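VMB-1 (Vibrio alginolyticus, PDB 6LFD) probably hydrolyses the amide bond of beta-lactam antibiotics with the help of bound zinc, as a class B metallo-beta-lactamase. Local coordinates at residues E11-K16 / Q23-K28. Residues are numbered along the deposited sequence; the frame is centred on the assembly and turned at random.
Sequences ELKLKK and QHISYK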
loop_
_atom_site.group_PDB
_atom_site.type_symbol
_atom_site.label_atom_id
_atom_site.label_comp_id
_atom_site.label_asym_id
_atom_site.label_seq_id
_atom_site.Cartn_x
_atom_site.Cartn_y
_atom_site.Cartn_z
ATOM N N GLU A 11 5.527 -1.026 -17.782
ATOM C CA GLU A 11 4.993 -0.229 -16.658
ATOM C C GLU A 11 4.147 -1.053 -15.677
ATOM O O GLU A 11 4.147 -0.667 -14.530
ATOM C CB GLU A 11 3.984 0.771 -17.209
ATOM C CG GLU A 11 4.556 1.818 -18.125
ATOM C CD GLU A 11 4.722 1.429 -19.584
ATOM O OE1 GLU A 11 4.001 0.557 -20.068
ATOM O OE2 GLU A 11 5.575 2.020 -20.220
ATOM N N LEU A 12 3.517 -2.164 -16.096
ATOM C CA LEU A 12 2.494 -2.809 -15.218
ATOM C C LEU A 12 2.400 -4.315 -15.434
ATOM O O LEU A 12 2.253 -4.757 -16.599
ATOM C CB LEU A 12 1.123 -2.172 -15.468
ATOM C CG LEU A 12 0.022 -2.610 -14.502
ATOM C CD1 LEU A 12 0.269 -2.047 -13.092
ATOM C CD2 LEU A 12 -1.331 -2.182 -15.024
ATOM N N LYS A 13 2.426 -5.060 -14.327
ATOM C CA LYS A 13 2.230 -6.529 -14.283
ATOM C C LYS A 13 1.175 -6.820 -13.213
ATOM O O LYS A 13 1.195 -6.134 -12.158
ATOM C CB LYS A 13 3.556 -7.217 -13.960
ATOM C CG LYS A 13 3.530 -8.738 -13.986
ATOM C CD LYS A 13 4.910 -9.372 -13.917
ATOM C CE LYS A 13 5.484 -9.383 -12.517
ATOM N NZ LYS A 13 6.627 -10.317 -12.393
ATOM N N LEU A 14 0.300 -7.789 -13.469
ATOM C CA LEU A 14 -0.761 -8.240 -12.530
ATOM C C LEU A 14 -0.443 -9.685 -12.141
ATOM O O LEU A 14 -0.219 -10.473 -13.038
ATOM C CB LEU A 14 -2.130 -8.197 -13.222
ATOM C CG LEU A 14 -2.940 -6.903 -13.185
ATOM C CD1 LEU A 14 -3.528 -6.643 -11.815
ATOM C CD2 LEU A 14 -2.129 -5.724 -13.644
ATOM N N LYS A 15 -0.420 -9.991 -10.846
ATOM C CA LYS A 15 -0.197 -11.348 -10.289
ATOM C C LYS A 15 -1.417 -11.698 -9.439
ATOM O O LYS A 15 -1.784 -10.885 -8.552
ATOM C CB LYS A 15 1.111 -11.387 -9.503
ATOM C CG LYS A 15 2.364 -11.145 -10.346
ATOM C CD LYS A 15 3.668 -11.468 -9.638
ATOM C CE LYS A 15 3.862 -12.943 -9.372
ATOM N NZ LYS A 15 5.117 -13.184 -8.629
ATOM N N LYS A 16 -2.091 -12.797 -9.773
ATOM C CA LYS A 16 -3.243 -13.298 -8.979
ATOM C C LYS A 16 -2.714 -13.814 -7.636
ATOM O O LYS A 16 -1.761 -14.605 -7.641
ATOM C CB LYS A 16 -3.987 -14.394 -9.743
ATOM C CG LYS A 16 -5.350 -14.752 -9.168
ATOM C CD LYS A 16 -6.060 -15.797 -9.979
ATOM C CE LYS A 16 -7.560 -15.723 -9.845
ATOM N NZ LYS A 16 -8.206 -16.740 -10.704
ATOM N N GLN A 23 -2.274 -8.631 -7.145
ATOM C CA GLN A 23 -1.116 -7.743 -6.904
ATOM C C GLN A 23 -0.880 -6.979 -8.196
ATOM O O GLN A 23 -0.715 -7.636 -9.253
ATOM C CB GLN A 23 0.096 -8.557 -6.477
ATOM C CG GLN A 23 1.306 -7.715 -6.090
ATOM C CD GLN A 23 2.523 -8.580 -5.875
ATOM O OE1 GLN A 23 2.464 -9.789 -6.039
ATOM N NE2 GLN A 23 3.647 -7.965 -5.524
ATOM N N HIS A 24 -0.931 -5.651 -8.139
ATOM C CA HIS A 24 -0.423 -4.794 -9.238
ATOM C C HIS A 24 1.006 -4.401 -8.886
ATOM O O HIS A 24 1.273 -3.987 -7.736
ATOM C CB HIS A 24 -1.354 -3.630 -9.593
ATOM C CG HIS A 24 -1.624 -2.610 -8.535
ATOM N ND1 HIS A 24 -0.845 -1.476 -8.375
ATOM C CD2 HIS A 24 -2.639 -2.490 -7.661
ATOM C CE1 HIS A 24 -1.364 -0.724 -7.429
ATOM N NE2 HIS A 24 -2.468 -1.319 -6.976
ATOM N N ILE A 25 1.891 -4.592 -9.853
ATOM C CA ILE A 25 3.333 -4.254 -9.781
ATOM C C ILE A 25 3.579 -3.243 -10.887
ATOM O O ILE A 25 3.375 -3.591 -12.075
ATOM C CB ILE A 25 4.199 -5.509 -9.940
ATOM C CG1 ILE A 25 3.738 -6.629 -9.007
ATOM C CG2 ILE A 25 5.672 -5.161 -9.744
ATOM C CD1 ILE A 25 4.607 -7.864 -9.056
ATOM N N SER A 26 3.892 -2.014 -10.514
ATOM C CA SER A 26 4.144 -0.913 -11.468
ATOM C C SER A 26 5.630 -0.547 -11.369
ATOM O O SER A 26 6.219 -0.681 -10.281
ATOM C CB SER A 26 3.232 0.235 -11.213
ATOM O OG SER A 26 3.354 0.668 -9.868
ATOM N N TYR A 27 6.230 -0.163 -12.491
ATOM C CA TYR A 27 7.704 -0.067 -12.630
ATOM C C TYR A 27 8.073 1.404 -12.803
ATOM O O TYR A 27 7.302 2.159 -13.441
ATOM C CB TYR A 27 8.191 -0.988 -13.752
ATOM C CG TYR A 27 7.942 -2.451 -13.477
ATOM C CD1 TYR A 27 8.725 -3.144 -12.574
ATOM C CD2 TYR A 27 6.876 -3.124 -14.054
ATOM C CE1 TYR A 27 8.505 -4.486 -12.300
ATOM C CE2 TYR A 27 6.629 -4.460 -13.781
ATOM C CZ TYR A 27 7.444 -5.142 -12.898
ATOM O OH TYR A 27 7.206 -6.447 -12.605
ATOM N N LYS A 28 9.200 1.787 -12.202
ATOM C CA LYS A 28 9.826 3.120 -12.378
ATOM C C LYS A 28 11.352 2.948 -12.421
ATOM O O LYS A 28 11.909 2.136 -11.645
ATOM C CB LYS A 28 9.384 4.082 -11.277
ATOM C CG LYS A 28 9.481 5.542 -11.682
ATOM C CD LYS A 28 9.591 6.499 -10.524
ATOM C CE LYS A 28 9.668 7.934 -11.000
ATOM N NZ LYS A 28 9.131 8.877 -9.990
HETATM O O HOH W 1 4.574 2.114 -13.970
HETATM O O HOH W 2 4.076 -12.013 -5.824
#
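Lys13 and Ile25 face each other as an antiparallel hydrogen-bonded pair, with 2.9 Å from Lys13 N to Ile25 O and the return bond from Ile25 N to Lys13 O. Lys15 and Gln23 form the next such pair; its shorter bond, Gln23 N to Lys15 O, measures 2.7 Å. Leu14 with His24, between them, and Leu12 with Ser26, beyond Lys13, are non-hydrogen-bonded pairs. The N-to-C directions of the two short strands make 160°, close to antiparallel. At the Glu11 end, Tyr27 N donates to Glu11 O from above the carbonyl plane, with a more bent N-H...O angle (143°). Water 1 donates to both Glu11 O and Tyr27 O. The two strands are the beta hairpin that begins the alpha-beta/beta-alpha fold of metallo-beta-lactamases, and strand 12-18 is the outermost of its sheet.

Lys13, Lys15, Gln23 and Ile25 share one face. With CG anti to the backbone N (chi1 -176°), the Lys13 chain runs beside Tyr27, and a bend further out brings Lys13 CE to 3.4 Å from Tyr27 OH. Lys13 CB lies at the edge of the Tyr27 ring. Ile25 CD1 meets both lysine chains, 3.9 Å from Lys13 CE and 3.8 Å from Lys15 CD. Lys15 and Gln23 lie side by side; water 2 joins Lys15 NZ to Gln23 OE1, and Gln23 NE2 is hydrogen-bonded to Ser39 OG, on the neighbouring strand 35-45.

On the other face, Leu12 CD1 touches Ser26 CB and His24 CB, both at 4.2 Å. Helix 58-69 covers Leu12, Leu14 and His24 there. Ser26 OG is hydrogen-bonded to Trp56 N, and its side chain lies about 6 Å from that of the zinc ligand Asp86.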